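PDB 2BKL: prolyl endopeptidase from Myxococcus xanthus, which probably hydrolyses oligopeptides on the carboxyl side of proline, and much less readily after alanine, as a serine peptidase of family S9A. Local coordinates for residues A[61-64]-A[65-69]; A[315-318]-A[319-322]. All coordinates share one frame; numbering follows the deposited sequence.

Interaction 1 (A[61-64]-A[65-69]); sequences ARFK and ELFYT
R62, F63 and K64 meet E65, L66 and F67 in the last turns of helix 56-67, and Y68 just past its end. Backbone bonds hold the helix: E65 N reaches A61 O at 3.2 Å and F67 N reaches F63 O at 2.8 Å. The bonds of L66 N to R62 O and F63 O are weak.

R62 CG lies anti to the backbone N (chi1 -177°) and the chain bends at chi2. This sets the guanidinium edge to E65 and one of its faces to L66. R62 NH1 makes a salt bridge with E65 OE1 at 3.1 Å, and the hydrogen bond in it is weak. The carboxylate sits at the guanidinium edge, its own plane turned 83° from that of the guanidinium. L66 lies over one guanidinium face, its CD2 3.8 Å from R62 CZ and set toward the rim. NH2 of R62 bonds to P409 O, so the group has partners beyond the helix.

F63 and F67 lie side by side and point the same way. Their ring planes are 32° apart. F63 CD1 touches F67 CZ at 3.7 Å. F63 CB sits over the centre of the F67 ring, 4.3 Å from its centroid, as a CH-pi contact. K64 O meets the edge of the Y68 ring at CD2, 3.5 Å away. The tyrosine OH bonds to E92.

F63 and F67 pack on S664 of helix 657-674, and L66 packs on L469 of helix 469-473. This is the i to i+3 and i+4 side-chain pattern of an amphipathic helix, here laid against the alpha/beta-hydrolase domain just before the chain enters the beta-propeller.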
ATOM      1  N   ALA A  61      15.034  -5.570  22.650  1.00 10.70           N
ATOM      2  CA  ALA A  61      14.444  -6.676  23.408  1.00 10.90           C
ATOM      3  C   ALA A  61      12.927  -6.570  23.322  1.00  9.05           C
ATOM      4  O   ALA A  61      12.232  -7.573  23.217  1.00 10.21           O
ATOM      5  CB  ALA A  61      14.897  -6.674  24.871  1.00 11.59           C
ATOM      6  N   ARG A  62      12.410  -5.343  23.368  1.00 10.03           N
ATOM      7  CA  ARG A  62      10.973  -5.148  23.394  1.00  9.89           C
ATOM      8  C   ARG A  62      10.365  -5.464  22.018  1.00 10.46           C
ATOM      9  O   ARG A  62       9.316  -6.120  21.925  1.00 10.52           O
ATOM     10  CB  ARG A  62      10.637  -3.713  23.824  1.00 11.98           C
ATOM     11  CG  ARG A  62       9.142  -3.409  23.954  1.00 12.11           C
ATOM     12  CD  ARG A  62       8.359  -4.373  24.860  1.00 13.23           C
ATOM     13  NE  ARG A  62       6.973  -3.940  25.023  1.00 12.93           N
ATOM     14  CZ  ARG A  62       5.958  -4.758  25.302  1.00 14.12           C
ATOM     15  NH1 ARG A  62       6.157  -6.058  25.471  1.00 14.35           N
ATOM     16  NH2 ARG A  62       4.732  -4.260  25.416  1.00 14.85           N
ATOM     17  N   PHE A  63      11.027  -5.010  20.959  1.00 10.39           N
ATOM     18  CA  PHE A  63      10.556  -5.297  19.601  1.00  9.75           C
ATOM     19  C   PHE A  63      10.652  -6.796  19.297  1.00 10.46           C
ATOM     20  O   PHE A  63       9.831  -7.333  18.567  1.00 12.15           O
ATOM     21  CB  PHE A  63      11.296  -4.470  18.552  1.00  9.18           C
ATOM     22  CG  PHE A  63      10.951  -3.000  18.557  1.00  9.41           C
ATOM     23  CD1 PHE A  63       9.643  -2.575  18.667  1.00 11.60           C
ATOM     24  CD2 PHE A  63      11.942  -2.052  18.442  1.00 10.55           C
ATOM     25  CE1 PHE A  63       9.323  -1.213  18.638  1.00 11.95           C
ATOM     26  CE2 PHE A  63      11.625  -0.681  18.428  1.00 12.57           C
ATOM     27  CZ  PHE A  63      10.318  -0.282  18.538  1.00 11.37           C
ATOM     28  N   LYS A  64      11.620  -7.497  19.882  1.00 10.41           N
ATOM     29  CA  LYS A  64      11.675  -8.948  19.710  1.00 12.40           C
ATOM     30  C   LYS A  64      10.454  -9.632  20.352  1.00 11.82           C
ATOM     31  O   LYS A  64       9.862 -10.538  19.773  1.00 14.24           O
ATOM     32  CB  LYS A  64      12.997  -9.500  20.259  1.00 14.65           C
ATOM     33  CG  LYS A  64      13.292 -10.894  19.775  1.00 19.99           C
ATOM     34  CD  LYS A  64      14.660 -11.365  20.248  1.00 22.53           C
ATOM     35  CE  LYS A  64      14.820 -12.871  20.036  1.00 24.57           C
ATOM     36  NZ  LYS A  64      14.046 -13.633  21.049  1.00 28.25           N
ATOM     37  N   GLU A  65      10.045  -9.158  21.523  1.00 11.05           N
ATOM     38  CA  GLU A  65       8.877  -9.663  22.222  1.00 12.78           C
ATOM     39  C   GLU A  65       7.588  -9.380  21.432  1.00 12.95           C
ATOM     40  O   GLU A  65       6.636 -10.168  21.457  1.00 14.45           O
ATOM     41  CB  GLU A  65       8.849  -9.033  23.623  1.00 16.68           C
ATOM     42  CG  GLU A  65       7.670  -9.315  24.518  1.00 22.04           C
ATOM     43  CD  GLU A  65       7.883  -8.797  25.946  1.00 22.41           C
ATOM     44  OE1 GLU A  65       8.615  -7.773  26.139  1.00 24.48           O
ATOM     45  OE2 GLU A  65       7.309  -9.411  26.885  1.00 27.78           O
ATOM     46  N   LEU A  66       7.569  -8.269  20.701  1.00 10.94           N
ATOM     47  CA  LEU A  66       6.354  -7.812  20.027  1.00 11.10           C
ATOM     48  C   LEU A  66       6.227  -8.280  18.590  1.00 10.51           C
ATOM     49  O   LEU A  66       5.120  -8.560  18.128  1.00 12.94           O
ATOM     50  CB  LEU A  66       6.300  -6.280  20.025  1.00 10.45           C
ATOM     51  CG  LEU A  66       6.065  -5.618  21.377  1.00 10.31           C
ATOM     52  CD1 LEU A  66       6.283  -4.137  21.269  1.00  9.21           C
ATOM     53  CD2 LEU A  66       4.672  -5.964  21.902  1.00 11.51           C
ATOM     54  N   PHE A  67       7.327  -8.322  17.846  1.00  9.42           N
ATOM     55  CA  PHE A  67       7.254  -8.541  16.385  1.00  9.99           C
ATOM     56  C   PHE A  67       7.169 -10.006  15.984  1.00 11.21           C
ATOM     57  O   PHE A  67       6.705 -10.317  14.882  1.00 11.30           O
ATOM     58  CB  PHE A  67       8.442  -7.912  15.646  1.00  9.89           C
ATOM     59  CG  PHE A  67       8.409  -6.422  15.544  1.00 10.08           C
ATOM     60  CD1 PHE A  67       7.472  -5.642  16.215  1.00 11.33           C
ATOM     61  CD2 PHE A  67       9.371  -5.796  14.794  1.00  8.87           C
ATOM     62  CE1 PHE A  67       7.485  -4.243  16.072  1.00 10.95           C
ATOM     63  CE2 PHE A  67       9.408  -4.407  14.661  1.00 10.44           C
ATOM     64  CZ  PHE A  67       8.465  -3.636  15.320  1.00 10.55           C
ATOM     65  N   TYR A  68       7.678 -10.913  16.816  1.00  9.16           N
ATOM     66  CA  TYR A  68       7.506 -12.347  16.545  1.00  9.93           C
ATOM     67  C   TYR A  68       6.182 -12.738  17.161  1.00 11.16           C
ATOM     68  O   TYR A  68       5.995 -12.607  18.366  1.00 13.65           O
ATOM     69  CB  TYR A  68       8.649 -13.158  17.136  1.00  9.40           C
ATOM     70  CG  TYR A  68       9.961 -13.012  16.391  1.00  8.59           C
ATOM     71  CD1 TYR A  68      10.171 -13.651  15.178  1.00  9.22           C
ATOM     72  CD2 TYR A  68      11.012 -12.236  16.916  1.00  8.68           C
ATOM     73  CE1 TYR A  68      11.388 -13.528  14.498  1.00 10.79           C
ATOM     74  CE2 TYR A  68      12.207 -12.094  16.259  1.00  8.95           C
ATOM     75  CZ  TYR A  68      12.418 -12.718  15.039  1.00  9.72           C
ATOM     76  OH  TYR A  68      13.633 -12.546  14.375  1.00 12.82           O
ATOM     77  N   THR A  69       5.229 -13.145  16.331  1.00 12.07           N
ATOM     78  CA  THR A  69       3.902 -13.497  16.816  1.00 12.86           C
ATOM     79  C   THR A  69       3.445 -14.831  16.250  1.00 14.14           C
ATOM     80  O   THR A  69       3.992 -15.341  15.260  1.00 14.47           O
ATOM     81  CB  THR A  69       2.842 -12.459  16.403  1.00 16.19           C
ATOM     82  OG1 THR A  69       2.621 -12.549  14.999  1.00 17.86           O
ATOM     83  CG2 THR A  69       3.310 -11.041  16.639  1.00 17.77           C
TER

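Interaction 2 (A[315-318]-A[319-322]); sequences PEDS and SASL
The backbone from D317 to A320 folds back sharply, with the CA atoms of D317 and A320 only 5.5 Å apart. S318 has helical backbone angles, S319 carries the turn onward, and D317 and A320 are extended before and after the pair.

The D317 carboxylate turns into this bend. Its CG is anti to the backbone N (chi1 -166°), and the CB points toward the 319-322 segment. OD1 then accepts two backbone N-H groups. S319 N is 3.0 Å and A320 N 2.9 Å from D317 OD1. Both bonds are nearly straight, at 171°. The two donors come from opposite faces of the carboxylate plane, and each meets OD1 on its anti side. The bond to S319 N makes this an Asx turn. The bond to A320 N extends the grip by one residue.

A320 CB rests against the same oxygen, 3.5 Å from D317 OD1. The alanine also packs on Y336 and K338 of strand 331-338, and D317 touches Y336.

The bend joins strand 311-314, at the edge of one four-stranded propeller sheet, to strand 321-328, which starts the next. R345, on strand 341-348 of that next sheet, makes a salt bridge with D317 OD2. D317 O takes a further bond from R294.

One carboxylate therefore serves both the local turn and the neighbouring sheet. Two straight N-H bonds on OD1 and an arginine on OD2 would fix its rotation and probably favour the charged form.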
ATOM      1  N   PRO A 315     -28.267   2.826  -3.657  1.00  8.95           N
ATOM      2  CA  PRO A 315     -27.979   4.236  -3.900  1.00  9.40           C
ATOM      3  C   PRO A 315     -26.820   4.773  -3.100  1.00  9.42           C
ATOM      4  O   PRO A 315     -26.420   4.175  -2.114  1.00  9.68           O
ATOM      5  CB  PRO A 315     -29.291   4.937  -3.493  1.00 10.53           C
ATOM      6  CG  PRO A 315     -30.304   3.903  -3.613  1.00 12.09           C
ATOM      7  CD  PRO A 315     -29.643   2.626  -3.180  1.00 10.93           C
ATOM      8  N   GLU A 316     -26.254   5.880  -3.548  1.00  8.78           N
ATOM      9  CA  GLU A 316     -25.235   6.564  -2.776  1.00  9.25           C
ATOM     10  C   GLU A 316     -25.749   6.871  -1.374  1.00 10.79           C
ATOM     11  O   GLU A 316     -26.878   7.366  -1.208  1.00 10.09           O
ATOM     12  CB  GLU A 316     -24.829   7.869  -3.480  1.00  9.89           C
ATOM     13  CG  GLU A 316     -23.606   8.552  -2.906  1.00 10.11           C
ATOM     14  CD  GLU A 316     -23.252   9.866  -3.587  1.00 11.72           C
ATOM     15  OE1 GLU A 316     -24.141  10.489  -4.226  1.00 15.15           O
ATOM     16  OE2 GLU A 316     -22.102  10.303  -3.437  1.00 12.63           O
ATOM     17  N   ASP A 317     -24.926   6.601  -0.380  1.00 10.26           N
ATOM     18  CA  ASP A 317     -25.296   6.891   1.000  1.00 11.76           C
ATOM     19  C   ASP A 317     -25.314   8.390   1.258  1.00 16.48           C
ATOM     20  O   ASP A 317     -24.614   9.149   0.604  1.00 18.42           O
ATOM     21  CB  ASP A 317     -24.341   6.176   1.959  1.00 10.90           C
ATOM     22  CG  ASP A 317     -24.868   6.150   3.380  1.00 12.69           C
ATOM     23  OD1 ASP A 317     -24.526   7.067   4.156  1.00 14.65           O
ATOM     24  OD2 ASP A 317     -25.601   5.234   3.792  1.00 14.12           O
ATOM     25  N   SER A 318     -26.131   8.814   2.219  1.00 19.64           N
ATOM     26  CA  SER A 318     -26.255  10.239   2.520  1.00 22.88           C
ATOM     27  C   SER A 318     -24.961  10.838   3.060  1.00 21.80           C
ATOM     28  O   SER A 318     -24.737  12.032   2.905  1.00 24.11           O
ATOM     29  CB  SER A 318     -27.432  10.503   3.481  1.00 23.38           C
ATOM     30  OG  SER A 318     -27.273   9.820   4.714  1.00 27.65           O
ATOM     31  N   SER A 319     -24.107  10.026   3.698  1.00 18.36           N
ATOM     32  CA  SER A 319     -22.855  10.518   4.231  1.00 18.80           C
ATOM     33  C   SER A 319     -21.655   9.576   4.112  1.00 16.24           C
ATOM     34  O   SER A 319     -20.543  10.069   4.061  1.00 19.20           O
ATOM     35  CB  SER A 319     -23.021  10.915   5.698  1.00 20.11           C
ATOM     36  OG  SER A 319     -23.320   9.788   6.488  1.00 22.11           O
ATOM     37  N   ALA A 320     -21.862   8.248   4.105  1.00 12.85           N
ATOM     38  CA  ALA A 320     -20.776   7.287   4.173  1.00 10.67           C
ATOM     39  C   ALA A 320     -20.154   6.969   2.810  1.00  9.85           C
ATOM     40  O   ALA A 320     -20.858   6.987   1.795  1.00 10.40           O
ATOM     41  CB  ALA A 320     -21.268   5.985   4.807  1.00 10.54           C
ATOM     42  N   SER A 321     -18.860   6.700   2.787  1.00  8.25           N
ATOM     43  CA  SER A 321     -18.160   6.359   1.557  1.00  8.35           C
ATOM     44  C   SER A 321     -18.203   4.856   1.357  1.00  7.12           C
ATOM     45  O   SER A 321     -17.758   4.104   2.211  1.00  8.86           O
ATOM     46  CB  SER A 321     -16.705   6.803   1.609  1.00 11.77           C
ATOM     47  OG  SER A 321     -16.619   8.202   1.847  1.00 13.39           O
ATOM     48  N   LEU A 322     -18.702   4.398   0.214  1.00  6.71           N
ATOM     49  CA  LEU A 322     -18.745   2.983  -0.097  1.00  5.88           C
ATOM     50  C   LEU A 322     -17.426   2.592  -0.726  1.00  6.72           C
ATOM     51  O   LEU A 322     -17.051   3.151  -1.742  1.00  9.66           O
ATOM     52  CB  LEU A 322     -19.923   2.670  -1.021  1.00  6.79           C
ATOM     53  CG  LEU A 322     -20.042   1.202  -1.457  1.00  9.14           C
ATOM     54  CD1 LEU A 322     -20.138   0.259  -0.259  1.00  8.35           C
ATOM     55  CD2 LEU A 322     -21.198   0.984  -2.374  1.00  9.27           C
TER

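How the interactions relate
Interactions 1 and 2 are both local contacts within one continuous piece of chain, with centres about 40 Å apart and no touch between them. Both are partly buried. Interaction 1 belongs to a helix on the hydrolase domain, with its buried residues apolar. Interaction 2 belongs to a link between two propeller sheets, with A320 buried and S318 and S319 exposed. In each, an acidic side chain forms a salt bridge with an arginine: E65 with R62, D317 with R345. In 61-69 that pair is local and weakly bonded, and aromatic packing adds to the helix. In 315-322 the arginine comes from another strand, and straight bonds to backbone N-H groups shape the turn.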